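Local coordinates for Lin2960 protein (Listeria innocua, PDB 3OOP), which is of unknown function but probably binds DNA and regulates transcription, at residues Ile11-Asp14 / Val15-Ala19; Asp34-Pro37 / Glu38-Ser41; Lys55-Ala58 / Leu59-Lys63; Glu104-Glu107 / Leu108-Val112; Val123-Thr126 / Asp127-Phe131. All coordinates share one frame; numbering follows the deposited sequence. Where two conformers were deposited one is given.

Contact 1: Ile11-Asp14 / Val15-Ala19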
loop_
_atom_site.group_PDB
_atom_site.type_symbol
_atom_site.label_atom_id
_atom_site.label_comp_id
_atom_site.label_asym_id
_atom_site.label_seq_id
_atom_site.Cartn_x
_atom_site.Cartn_y
_atom_site.Cartn_z
ATOM N N ILE A 11 7.563 -0.156 -7.408
ATOM C CA ILE A 11 7.048 1.148 -6.991
ATOM C C ILE A 11 5.989 1.020 -5.891
ATOM O O ILE A 11 6.037 1.764 -4.906
ATOM C CB ILE A 11 6.480 1.966 -8.171
ATOM C CG1 ILE A 11 7.630 2.549 -8.994
ATOM C CG2 ILE A 11 5.599 3.094 -7.644
ATOM C CD1 ILE A 11 7.225 3.020 -10.381
ATOM N N SER A 12 5.028 0.110 -6.047
ATOM C CA SER A 12 4.029 -0.057 -4.995
ATOM C C SER A 12 4.688 -0.438 -3.659
ATOM O O SER A 12 4.311 0.101 -2.611
ATOM C CB SER A 12 2.909 -1.018 -5.402
ATOM O OG SER A 12 3.415 -2.291 -5.739
ATOM N N PHE A 13 5.689 -1.313 -3.684
ATOM C CA PHE A 13 6.390 -1.653 -2.446
ATOM C C PHE A 13 7.093 -0.423 -1.860
ATOM O O PHE A 13 6.963 -0.137 -0.670
ATOM C CB PHE A 13 7.390 -2.785 -2.679
ATOM C CG PHE A 13 8.187 -3.146 -1.451
ATOM C CD1 PHE A 13 7.643 -3.972 -0.478
ATOM C CD2 PHE A 13 9.473 -2.649 -1.265
ATOM C CE1 PHE A 13 8.370 -4.308 0.660
ATOM C CE2 PHE A 13 10.216 -2.978 -0.129
ATOM C CZ PHE A 13 9.662 -3.807 0.835
ATOM N N ASP A 14 7.794 0.321 -2.712
ATOM C CA ASP A 14 8.567 1.473 -2.274
ATOM C C ASP A 14 7.703 2.640 -1.770
ATOM O O ASP A 14 8.092 3.329 -0.818
ATOM C CB ASP A 14 9.485 1.964 -3.401
ATOM C CG ASP A 14 10.679 1.051 -3.639
ATOM O OD1 ASP A 14 10.885 0.074 -2.881
ATOM O OD2 ASP A 14 11.424 1.325 -4.610
ATOM N N VAL A 15 6.551 2.875 -2.393
ATOM C CA VAL A 15 5.659 3.952 -1.951
ATOM C C VAL A 15 5.194 3.683 -0.518
ATOM O O VAL A 15 5.141 4.595 0.308
ATOM C CB VAL A 15 4.431 4.119 -2.888
ATOM C CG1 VAL A 15 3.477 5.177 -2.354
ATOM C CG2 VAL A 15 4.874 4.502 -4.290
ATOM N N ASN A 16 4.880 2.422 -0.237
ATOM C CA ASN A 16 4.355 2.032 1.070
ATOM C C ASN A 16 5.431 2.038 2.147
ATOM O O ASN A 16 5.206 2.537 3.256
ATOM C CB ASN A 16 3.691 0.658 1.022
ATOM C CG ASN A 16 3.057 0.282 2.350
ATOM O OD1 ASN A 16 2.136 0.952 2.813
ATOM N ND2 ASN A 16 3.565 -0.771 2.979
ATOM N N THR A 17 6.604 1.490 1.831
ATOM C CA THR A 17 7.713 1.506 2.797
ATOM C C THR A 17 8.190 2.936 3.080
ATOM O O THR A 17 8.506 3.269 4.225
ATOM C CB THR A 17 8.917 0.621 2.378
ATOM O OG1 THR A 17 9.479 1.107 1.163
ATOM C CG2 THR A 17 8.494 -0.821 2.180
ATOM N N THR A 18 8.220 3.777 2.046
ATOM C CA THR A 18 8.638 5.164 2.211
ATOM C C THR A 18 7.612 5.942 3.039
ATOM O O THR A 18 7.991 6.734 3.886
ATOM C CB THR A 18 8.943 5.838 0.863
ATOM O OG1 THR A 18 9.921 5.047 0.170
ATOM C CG2 THR A 18 9.488 7.261 1.066
ATOM N N ALA A 19 6.326 5.682 2.822
ATOM C CA ALA A 19 5.271 6.320 3.613
ATOM C C ALA A 19 5.462 6.027 5.105
ATOM O O ALA A 19 5.359 6.927 5.944
ATOM C CB ALA A 19 3.888 5.857 3.141
HETATM O O HOH W 1 11.698 0.165 -0.258
#

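Contact 2: Asp34-Pro37 / Glu38-Ser41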
loop_
_atom_site.group_PDB
_atom_site.type_symbol
_atom_site.label_atom_id
_atom_site.label_comp_id
_atom_site.label_asym_id
_atom_site.label_seq_id
_atom_site.Cartn_x
_atom_site.Cartn_y
_atom_site.Cartn_z
ATOM N N ASP A 34 7.229 16.797 25.641
ATOM C CA ASP A 34 6.435 16.163 26.700
ATOM C C ASP A 34 5.214 15.437 26.127
ATOM O O ASP A 34 4.831 14.372 26.599
ATOM C CB ASP A 34 6.023 17.191 27.759
ATOM C CG ASP A 34 5.079 16.611 28.804
ATOM O OD1 ASP A 34 5.554 15.861 29.680
ATOM O OD2 ASP A 34 3.861 16.907 28.749
ATOM N N VAL A 35 4.626 16.005 25.085
ATOM C CA VAL A 35 3.508 15.379 24.369
ATOM C C VAL A 35 3.970 14.167 23.539
ATOM O O VAL A 35 4.854 14.309 22.691
ATOM C CB VAL A 35 2.805 16.446 23.479
ATOM C CG1 VAL A 35 1.760 15.828 22.581
ATOM C CG2 VAL A 35 2.176 17.537 24.356
ATOM N N THR A 36 3.371 12.990 23.784
ATOM C CA THR A 36 3.648 11.738 23.030
ATOM C C THR A 36 2.955 11.680 21.645
ATOM O O THR A 36 2.008 12.427 21.410
ATOM C CB THR A 36 3.219 10.494 23.836
ATOM O OG1 THR A 36 1.787 10.396 23.859
ATOM C CG2 THR A 36 3.768 10.535 25.266
ATOM N N PRO A 37 3.414 10.786 20.732
ATOM C CA PRO A 37 2.803 10.670 19.390
ATOM C C PRO A 37 1.273 10.513 19.368
ATOM O O PRO A 37 0.605 11.197 18.588
ATOM C CB PRO A 37 3.453 9.409 18.807
ATOM C CG PRO A 37 4.733 9.297 19.488
ATOM C CD PRO A 37 4.637 9.966 20.837
ATOM N N GLU A 38 0.729 9.629 20.206
ATOM C CA GLU A 38 -0.721 9.411 20.250
ATOM C C GLU A 38 -1.462 10.622 20.835
ATOM O O GLU A 38 -2.575 10.946 20.417
ATOM C CB GLU A 38 -1.078 8.108 20.995
ATOM C CG GLU A 38 -0.841 8.142 22.506
ATOM C CD GLU A 38 -1.367 6.909 23.241
ATOM O OE1 GLU A 38 -1.094 6.805 24.455
ATOM O OE2 GLU A 38 -2.037 6.052 22.620
ATOM N N GLN A 39 -0.825 11.293 21.798
ATOM C CA GLN A 39 -1.368 12.522 22.368
ATOM C C GLN A 39 -1.352 13.615 21.312
ATOM O O GLN A 39 -2.267 14.434 21.247
ATOM C CB GLN A 39 -0.566 12.942 23.604
ATOM C CG GLN A 39 -0.821 12.064 24.820
ATOM C CD GLN A 39 0.254 12.206 25.881
ATOM O OE1 GLN A 39 1.090 13.114 25.827
ATOM N NE2 GLN A 39 0.243 11.304 26.853
ATOM N N TRP A 40 -0.310 13.625 20.490
ATOM C CA TRP A 40 -0.198 14.605 19.417
ATOM C C TRP A 40 -1.299 14.412 18.386
ATOM O O TRP A 40 -1.911 15.383 17.951
ATOM C CB TRP A 40 1.177 14.535 18.769
ATOM C CG TRP A 40 1.321 15.318 17.492
ATOM C CD1 TRP A 40 1.666 14.819 16.276
ATOM C CD2 TRP A 40 1.140 16.730 17.311
ATOM N NE1 TRP A 40 1.725 15.825 15.343
ATOM C CE2 TRP A 40 1.394 17.009 15.946
ATOM C CE3 TRP A 40 0.774 17.781 18.160
ATOM C CZ2 TRP A 40 1.308 18.302 15.410
ATOM C CZ3 TRP A 40 0.683 19.073 17.622
ATOM C CH2 TRP A 40 0.950 19.315 16.258
ATOM N N SER A 41 -1.572 13.164 18.018
ATOM C CA SER A 41 -2.644 12.880 17.059
ATOM C C SER A 41 -3.952 13.510 17.508
ATOM O O SER A 41 -4.646 14.159 16.714
ATOM C CB SER A 41 -2.842 11.375 16.875
ATOM O OG SER A 41 -1.675 10.805 16.313
#

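Contact 3: Lys55-Ala58 / Leu59-Lys63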
loop_
_atom_site.group_PDB
_atom_site.type_symbol
_atom_site.label_atom_id
_atom_site.label_comp_id
_atom_site.label_asym_id
_atom_site.label_seq_id
_atom_site.Cartn_x
_atom_site.Cartn_y
_atom_site.Cartn_z
ATOM N N LYS A 55 -16.640 11.999 20.064
ATOM C CA LYS A 55 -17.036 11.122 18.968
ATOM C C LYS A 55 -16.305 11.466 17.658
ATOM O O LYS A 55 -15.740 10.583 17.013
ATOM C CB LYS A 55 -18.556 11.155 18.766
ATOM C CG LYS A 55 -19.019 10.336 17.575
ATOM C CD LYS A 55 -20.375 10.791 17.071
ATOM C CE LYS A 55 -20.502 10.523 15.573
ATOM N NZ LYS A 55 -20.760 9.090 15.229
ATOM N N GLU A 56 -16.311 12.746 17.275
ATOM C CA GLU A 56 -15.677 13.169 16.026
ATOM C C GLU A 56 -14.149 13.075 16.031
ATOM O O GLU A 56 -13.546 12.895 14.978
ATOM C CB GLU A 56 -16.134 14.577 15.618
ATOM C CG GLU A 56 -17.586 14.662 15.108
ATOM C CD GLU A 56 -17.828 13.914 13.800
ATOM O OE1 GLU A 56 -16.888 13.801 12.977
ATOM O OE2 GLU A 56 -18.973 13.442 13.585
ATOM N N ILE A 57 -13.523 13.200 17.201
ATOM C CA ILE A 57 -12.068 13.020 17.281
ATOM C C ILE A 57 -11.651 11.582 16.981
ATOM O O ILE A 57 -10.640 11.354 16.309
ATOM C CB ILE A 57 -11.466 13.512 18.628
ATOM C CG1 ILE A 57 -11.266 15.019 18.578
ATOM C CG2 ILE A 57 -10.096 12.873 18.897
ATOM C CD1 ILE A 57 -10.230 15.477 17.519
ATOM N N ALA A 58 -12.443 10.630 17.481
ATOM C CA ALA A 58 -12.247 9.215 17.183
ATOM C C ALA A 58 -12.222 8.981 15.674
ATOM O O ALA A 58 -11.298 8.363 15.152
ATOM C CB ALA A 58 -13.343 8.385 17.840
ATOM N N LEU A 59 -13.229 9.510 14.976
ATOM C CA LEU A 59 -13.307 9.405 13.515
ATOM C C LEU A 59 -12.115 10.076 12.825
ATOM O O LEU A 59 -11.501 9.500 11.919
ATOM C CB LEU A 59 -14.625 10.001 13.013
ATOM C CG LEU A 59 -15.856 9.099 12.847
ATOM C CD1 LEU A 59 -16.278 8.393 14.141
ATOM C CD2 LEU A 59 -17.017 9.914 12.281
ATOM N N TRP A 60 -11.779 11.285 13.272
ATOM C CA TRP A 60 -10.653 12.034 12.723
ATOM C C TRP A 60 -9.330 11.287 12.865
ATOM O O TRP A 60 -8.543 11.235 11.927
ATOM C CB TRP A 60 -10.554 13.413 13.396
ATOM C CG TRP A 60 -9.482 14.293 12.833
ATOM C CD1 TRP A 60 -8.169 14.327 13.201
ATOM C CD2 TRP A 60 -9.636 15.276 11.805
ATOM N NE1 TRP A 60 -7.491 15.269 12.462
ATOM C CE2 TRP A 60 -8.368 15.864 11.595
ATOM C CE3 TRP A 60 -10.720 15.704 11.028
ATOM C CZ2 TRP A 60 -8.153 16.880 10.651
ATOM C CZ3 TRP A 60 -10.507 16.711 10.078
ATOM C CH2 TRP A 60 -9.233 17.286 9.906
ATOM N N THR A 61 -9.082 10.715 14.042
ATOM C CA THR A 61 -7.798 10.084 14.308
ATOM C C THR A 61 -7.822 8.597 13.976
ATOM O O THR A 61 -6.768 7.961 13.896
ATOM C CB THR A 61 -7.384 10.234 15.787
ATOM O OG1 THR A 61 -8.367 9.608 16.617
ATOM C CG2 THR A 61 -7.267 11.698 16.178
ATOM N N LYS A 62 -9.028 8.056 13.784
ATOM C CA LYS A 62 -9.231 6.612 13.583
ATOM C C LYS A 62 -8.759 5.795 14.790
ATOM O O LYS A 62 -8.064 4.785 14.649
ATOM C CB LYS A 62 -8.582 6.144 12.275
ATOM C CG LYS A 62 -9.369 6.560 11.048
ATOM C CD LYS A 62 -8.561 6.435 9.769
ATOM C CE LYS A 62 -7.946 7.769 9.374
ATOM N NZ LYS A 62 -7.357 7.717 8.001
ATOM N N LYS A 63 -9.145 6.254 15.977
ATOM C CA LYS A 63 -8.916 5.526 17.219
ATOM C C LYS A 63 -10.277 5.176 17.802
ATOM O O LYS A 63 -11.269 5.830 17.486
ATOM C CB LYS A 63 -8.109 6.384 18.203
ATOM C CG LYS A 63 -6.736 6.814 17.682
ATOM C CD LYS A 63 -5.997 7.690 18.694
ATOM C CE LYS A 63 -4.719 8.286 18.098
ATOM N NZ LYS A 63 -3.637 7.288 17.857
#

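Contact 4: Glu104-Glu107 / Leu108-Val112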
loop_
_atom_site.group_PDB
_atom_site.type_symbol
_atom_site.label_atom_id
_atom_site.label_comp_id
_atom_site.label_asym_id
_atom_site.label_seq_id
_atom_site.Cartn_x
_atom_site.Cartn_y
_atom_site.Cartn_z
ATOM N N GLU A 104 1.599 24.933 22.956
ATOM C CA GLU A 104 2.323 23.693 22.699
ATOM C C GLU A 104 2.047 23.128 21.306
ATOM O O GLU A 104 2.975 22.661 20.638
ATOM C CB GLU A 104 2.071 22.665 23.821
ATOM C CG GLU A 104 2.712 23.124 25.142
ATOM C CD GLU A 104 3.091 21.991 26.101
ATOM O OE1 GLU A 104 2.934 20.799 25.754
ATOM O OE2 GLU A 104 3.571 22.308 27.217
ATOM N N THR A 105 0.801 23.206 20.845
ATOM C CA THR A 105 0.457 22.708 19.512
ATOM C C THR A 105 1.164 23.535 18.432
ATOM O O THR A 105 1.642 22.989 17.444
ATOM C CB THR A 105 -1.070 22.663 19.304
ATOM O OG1 THR A 105 -1.663 21.889 20.356
ATOM C CG2 THR A 105 -1.434 22.039 17.959
ATOM N N THR A 106 1.235 24.853 18.637
ATOM C CA THR A 106 1.941 25.731 17.692
ATOM C C THR A 106 3.424 25.340 17.609
ATOM O O THR A 106 3.978 25.187 16.518
ATOM C CB THR A 106 1.757 27.223 18.054
ATOM O OG1 THR A 106 0.390 27.576 17.837
ATOM C CG2 THR A 106 2.649 28.132 17.202
ATOM N N GLU A 107 4.045 25.139 18.768
ATOM C CA GLU A 107 5.446 24.747 18.849
ATOM C C GLU A 107 5.682 23.410 18.128
ATOM O O GLU A 107 6.596 23.302 17.303
ATOM C CB GLU A 107 5.874 24.682 20.324
ATOM C CG GLU A 107 7.376 24.504 20.582
ATOM C CD GLU A 107 7.734 24.493 22.068
ATOM O OE1 GLU A 107 8.921 24.249 22.386
ATOM O OE2 GLU A 107 6.840 24.726 22.920
ATOM N N LEU A 108 4.839 22.414 18.417
ATOM C CA LEU A 108 4.948 21.093 17.787
ATOM C C LEU A 108 4.690 21.153 16.287
ATOM O O LEU A 108 5.447 20.552 15.506
ATOM C CB LEU A 108 4.002 20.088 18.457
ATOM C CG LEU A 108 4.254 19.800 19.935
ATOM C CD1 LEU A 108 3.070 19.049 20.559
ATOM C CD2 LEU A 108 5.550 19.016 20.121
ATOM N N ARG A 109 3.639 21.868 15.879
ATOM C CA ARG A 109 3.313 21.997 14.460
ATOM C C ARG A 109 4.491 22.577 13.683
ATOM O O ARG A 109 4.794 22.120 12.588
ATOM C CB ARG A 109 2.070 22.859 14.241
ATOM C CG ARG A 109 0.751 22.133 14.447
ATOM C CD ARG A 109 -0.304 22.634 13.476
ATOM N NE ARG A 109 -1.661 22.244 13.857
ATOM C CZ ARG A 109 -2.248 21.103 13.511
ATOM N NH1 ARG A 109 -1.594 20.205 12.781
ATOM N NH2 ARG A 109 -3.497 20.856 13.897
ATOM N N ASP A 110 5.152 23.572 14.264
ATOM C CA ASP A 110 6.299 24.231 13.609
ATOM C C ASP A 110 7.471 23.265 13.409
ATOM O O ASP A 110 8.121 23.263 12.354
ATOM C CB ASP A 110 6.739 25.477 14.392
ATOM C CG ASP A 110 5.777 26.659 14.226
ATOM O OD1 ASP A 110 4.955 26.666 13.280
ATOM O OD2 ASP A 110 5.847 27.598 15.051
ATOM N N ILE A 111 7.724 22.437 14.422
ATOM C CA ILE A 111 8.790 21.438 14.357
ATOM C C ILE A 111 8.477 20.404 13.286
ATOM O O ILE A 111 9.340 20.082 12.455
ATOM C CB ILE A 111 9.012 20.744 15.707
ATOM C CG1 ILE A 111 9.579 21.743 16.715
ATOM C CG2 ILE A 111 9.991 19.567 15.547
ATOM C CD1 ILE A 111 9.092 21.493 18.102
ATOM N N VAL A 112 7.247 19.889 13.302
ATOM C CA VAL A 112 6.811 18.911 12.300
ATOM C C VAL A 112 6.880 19.482 10.877
ATOM O O VAL A 112 7.363 18.812 9.957
ATOM C CB VAL A 112 5.399 18.358 12.633
ATOM C CG1 VAL A 112 4.881 17.464 11.521
ATOM C CG2 VAL A 112 5.433 17.601 13.971
#

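Contact 5: Val123-Thr126 / Asp127-Phe131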
loop_
_atom_site.group_PDB
_atom_site.type_symbol
_atom_site.label_atom_id
_atom_site.label_comp_id
_atom_site.label_asym_id
_atom_site.label_seq_id
_atom_site.Cartn_x
_atom_site.Cartn_y
_atom_site.Cartn_z
ATOM N N VAL A 123 12.054 17.755 -4.033
ATOM C CA VAL A 123 10.855 17.201 -4.673
ATOM C C VAL A 123 9.865 18.327 -4.899
ATOM O O VAL A 123 9.625 19.128 -3.996
ATOM C CB VAL A 123 10.169 16.110 -3.800
ATOM C CG1 VAL A 123 8.983 15.492 -4.541
ATOM C CG2 VAL A 123 11.151 15.036 -3.408
ATOM N N THR A 124 9.292 18.388 -6.098
ATOM C CA THR A 124 8.333 19.432 -6.442
ATOM C C THR A 124 6.923 18.871 -6.625
ATOM O O THR A 124 6.751 17.674 -6.879
ATOM C CB THR A 124 8.759 20.190 -7.728
ATOM O OG1 THR A 124 8.836 19.271 -8.830
ATOM C CG2 THR A 124 10.101 20.840 -7.531
ATOM N N ARG A 125 5.922 19.738 -6.489
ATOM C CA ARG A 125 4.530 19.362 -6.725
ATOM C C ARG A 125 4.393 18.727 -8.099
ATOM O O ARG A 125 3.728 17.702 -8.247
ATOM C CB ARG A 125 3.616 20.585 -6.622
ATOM C CG ARG A 125 2.128 20.271 -6.660
ATOM C CD ARG A 125 1.286 21.553 -6.640
ATOM N NE ARG A 125 0.930 22.018 -7.985
ATOM C CZ ARG A 125 1.671 22.834 -8.740
ATOM N NH1 ARG A 125 2.837 23.297 -8.300
ATOM N NH2 ARG A 125 1.243 23.190 -9.944
ATOM N N THR A 126 5.037 19.348 -9.093
ATOM C CA THR A 126 5.048 18.852 -10.473
ATOM C C THR A 126 5.546 17.401 -10.576
ATOM O O THR A 126 4.946 16.597 -11.298
ATOM C CB THR A 126 5.870 19.783 -11.411
ATOM O OG1 THR A 126 5.582 21.151 -11.096
ATOM C CG2 THR A 126 5.515 19.546 -12.870
ATOM N N ASP A 127 6.619 17.068 -9.850
ATOM C CA ASP A 127 7.158 15.700 -9.813
ATOM C C ASP A 127 6.090 14.688 -9.408
ATOM O O ASP A 127 6.028 13.581 -9.954
ATOM C CB ASP A 127 8.322 15.584 -8.818
ATOM C CG ASP A 127 9.603 16.237 -9.307
ATOM O OD1 ASP A 127 9.946 16.106 -10.507
ATOM O OD2 ASP A 127 10.286 16.867 -8.461
ATOM N N LEU A 128 5.252 15.075 -8.451
ATOM C CA LEU A 128 4.194 14.199 -7.953
ATOM C C LEU A 128 2.995 14.109 -8.898
ATOM O O LEU A 128 2.475 13.009 -9.123
ATOM C CB LEU A 128 3.759 14.615 -6.543
ATOM C CG LEU A 128 4.851 14.602 -5.472
ATOM C CD1 LEU A 128 4.270 15.037 -4.134
ATOM C CD2 LEU A 128 5.498 13.228 -5.356
ATOM N N GLU A 129 2.570 15.244 -9.461
ATOM C CA GLU A 129 1.428 15.301 -10.384
ATOM C C GLU A 129 1.688 14.516 -11.677
ATOM O O GLU A 129 0.756 14.022 -12.321
ATOM C CB GLU A 129 1.051 16.763 -10.682
ATOM C CG GLU A 129 0.565 17.532 -9.444
ATOM C CD GLU A 129 0.104 18.946 -9.749
ATOM O OE1 GLU A 129 0.396 19.448 -10.857
ATOM O OE2 GLU A 129 -0.547 19.559 -8.871
ATOM N N GLN A 130 2.960 14.415 -12.060
ATOM C CA GLN A 130 3.336 13.630 -13.236
ATOM C C GLN A 130 3.075 12.135 -13.027
ATOM O O GLN A 130 2.658 11.426 -13.953
ATOM C CB GLN A 130 4.797 13.861 -13.613
ATOM C CG GLN A 130 5.071 15.249 -14.185
ATOM C CD GLN A 130 6.547 15.498 -14.442
ATOM O OE1 GLN A 130 7.313 14.571 -14.710
ATOM N NE2 GLN A 130 6.952 16.759 -14.367
ATOM N N PHE A 131 3.329 11.647 -11.818
ATOM C CA PHE A 131 3.049 10.246 -11.534
ATOM C C PHE A 131 1.566 9.991 -11.313
ATOM O O PHE A 131 1.044 8.948 -11.705
ATOM C CB PHE A 131 3.849 9.738 -10.344
ATOM C CG PHE A 131 3.760 8.256 -10.167
ATOM C CD1 PHE A 131 4.316 7.396 -11.111
ATOM C CD2 PHE A 131 3.109 7.714 -9.058
ATOM C CE1 PHE A 131 4.240 6.016 -10.954
ATOM C CE2 PHE A 131 3.031 6.346 -8.884
ATOM C CZ PHE A 131 3.596 5.483 -9.834
#

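Contact 1: Ile11-Asp14 / Val15-Ala19
D14 and T17 are joined by a water that donates to OD1 of D14 at 2.7 Å and also meets OG1 of T17 at 2.8 Å. The carbonyl oxygen of D14, by contrast, takes two direct bonds from T18: the backbone N of T18 at 2.9 Å and its hydroxyl, with OG1 of T18 2.7 Å from O of D14. The two donors arrive from opposite faces of the carbonyl plane. T18 OG1 lies anti to its own carbonyl carbon (chi1 -55°), the position from which a threonine hydroxyl can fold back on the preceding turn, and the buried hydroxyl is thereby satisfied within its own helix. All this lies on helix 2-29, the long first helix that, as in other MarR-type proteins, helps build the dimer. V15 faces the second subunit. Its CG2 lies 3.7 Å from CG2 of I11, for one of the two conformers of V15, and its carbonyl O accepts from the hydroxyl of Y8 of the second subunit, while F131 of that subunit packs on its side chain. A compact apolar valine suits a helix face covered by the partner subunit. On another flank of the helix, CG2 of T17 sits over one face of the F13 ring, offset toward the rim, as a CH-pi contact with CG2 3.7 Å from the ring centroid of F13.

Contact 2: Asp34-Pro37 / Glu38-Ser41
A capping box opens helix 37-49, with T36 at the N-cap and Q39 three residues on as its partner. The helix belongs to the probable DNA-binding lobe of the MarR-type winged-helix fold. The box is uneven in strength. N of T36 gives a nearly straight bond to OE1 of Q39 (3.1 Å, 169° at the hydrogen), though the N-H comes from above the amide carbonyl plane. The return bond, from N of Q39 to OG1 of T36, is weak at 3.4 Å. Holding OG1 between the backbone N and the carbonyl carbon (chi1 73°) is what swings the T36 hydroxyl toward the first turn. The glutamine needs its length: extended beyond CG, it carries OE1 back past the threonine, where K78 is a second donor to that oxygen. P37 suits the first helical position, where a residue lacking an N-H costs no helical bond. V35, just before the cap, lays CG1 3.8 Å from CB of Q39, and the indole of W40 runs off among M27 and helix 99-119. E38 has its charge met by R70 on helix 65-77, the helix that would read DNA in this family. S41, one turn in, sends two donors back to O of P37 from opposite faces of its plane, N of S41 at 3.0 Å and OG of S41 at 3.2 Å.

Contact 3: Lys55-Ala58 / Leu59-Lys63
The carbonyl oxygen of I57 is gripped twice by T61: the backbone N of T61 lies 2.8 Å from O of I57 and the hydroxyl OG1 of T61 lies 2.9 Å from the same oxygen, the two donors coming from opposite faces of its plane. A first torsion of 60° tucks the T61 hydroxyl back over its own backbone for this bond and leaves CG2 to turn toward CG2 of I57, 4.1 Å away. Threonine thus serves both needs near a helix end, sealing a carbonyl of the last turn and offering a methyl to the buried isoleucine, whose side chain packs on V42 and I46 of helix 37-49 and on V68 of helix 65-77. The helix 54-61 is the first of the helix-turn-helix pair in this MarR-type winged-helix fold, and it ends in a Schellman motif just before the turn into helix 65-77. K62 takes a left-handed conformation (phi 61°), less favourable for a residue other than glycine, and this turns the chain so that N of K63 reaches back to O of A58 at 3.1 Å. N of K62 also reaches O of A58, in a short (2.7 Å) but strongly bent, weak bond. The companion bond, from N of K62 to O of L59, is weak at 3.4 Å. A58 is small where the chain doubles back: its CB comes 3.3 Å from O of K63. The aliphatic chain of K63 then lies over V68 and I71. On the outer side, the E56 chain is bent at its second torsion and brings OE1 to 4.0 Å from CD2 of L59, a loose contact at the surface.

Contact 4: Glu104-Glu107 / Leu108-Val112
Within helix 99-119, which follows the wing, T105 and R109 lie side by side and point the same way, with CG2 of T105 4.1 Å from NE of R109; both are modelled in two conformers, so this distance holds for one copy. The arginine chain is bent at its second torsion (chi2 -145°), and its guanidinium goes on to a salt bridge with E47 of helix 37-49, while its aliphatic part, like the T105 methyl, packs on W40. Arginine suits the place because its methylenes can cover the indole while its charged end reaches E47. The T105 hydroxyl turns back to the carbonyl of G101. In the MarR fold a helix in this position joins the winged-helix lobe to the dimerization region; here T105, L108 and R109 face W40 of helix 37-49, while I111 and V112 touch S29 of helix 2-29. L108 is buried: its CG rests 3.2 Å from O of E104, and its side chain packs on W40 and Y33. I111 likewise runs back along the helix, setting CD1 3.2 Å from O of E107. On the surface, D110 lies alongside T106, with OD2 of D110 3.9 Å from CG2 of T106, and the T106 hydroxyl is engaged by the carbonyl of R102. Beneath these side chains run regular helical bonds, such as N of R109 to O of T105 at 2.8 Å.

Contact 5: Val123-Thr126 / Asp127-Phe131
The guanidinium of R125 and the carboxylate of E129 stand almost perpendicular, their planes 88° apart, so they do not pair flat with two parallel bonds. NE of R125 approaches OE2 of E129 at 3.0 Å, a salt bridge whose hydrogen bond is bent and weak, and NH2 of R125 stays 3.9 Å from OE1 of E129. E129 is modelled in two conformers; the pairing rests on one and is to that extent uncertain. The carboxylate of D127 is held more fully: its OD2 is met on the anti side, somewhat out of plane, by N of T124 at 3.0 Å, with a weak further bond from OG1 of T124. In return N of D127 gives to OG1 of T124 at 3.3 Å. T124 is the N-cap of helix 125-141, and the exchange makes a capping box; threonine and aspartate suit it because both are short side chains whose oxygens can accept from a backbone N-H. With chi1 at 60°, the T124 hydroxyl points into the first turn. V123 and L128 flank the box as a hydrophobic staple, with CG1 of V123 4.2 Å from CD2 of L128. This last helix takes part in the MarR-type dimer: V123 packs on M4 of the second subunit, and the F131 ring stacks on F131 of that subunit. A carboxylate set at the N terminus of a helix would interact favourably with the helix dipole, so D127 probably stays ionised, while E129 may partly offset the positive charge of R125 near that terminus.

Going from the N terminus, the five contacts come in series; each lies within one continuous stretch, so none closes a long loop and none nests in or crosses another. Contact 1 lies on the first long helix, contact 2 starts helix 37-49 and contact 3 ends helix 54-61. Contact 4 lies on helix 99-119, after the wing, and contact 5 starts the last helix. In the probable DNA-binding lobe, contact 2 touches both contact 3 and contact 4: S41 meets T61 and K63, and W40 meets T105, L108 and R109. At the dimer end, I11 of contact 1 meets F131 of contact 5, and both contacts touch the second subunit. Centres of contacts 2 and 5 lie about 31 Å apart.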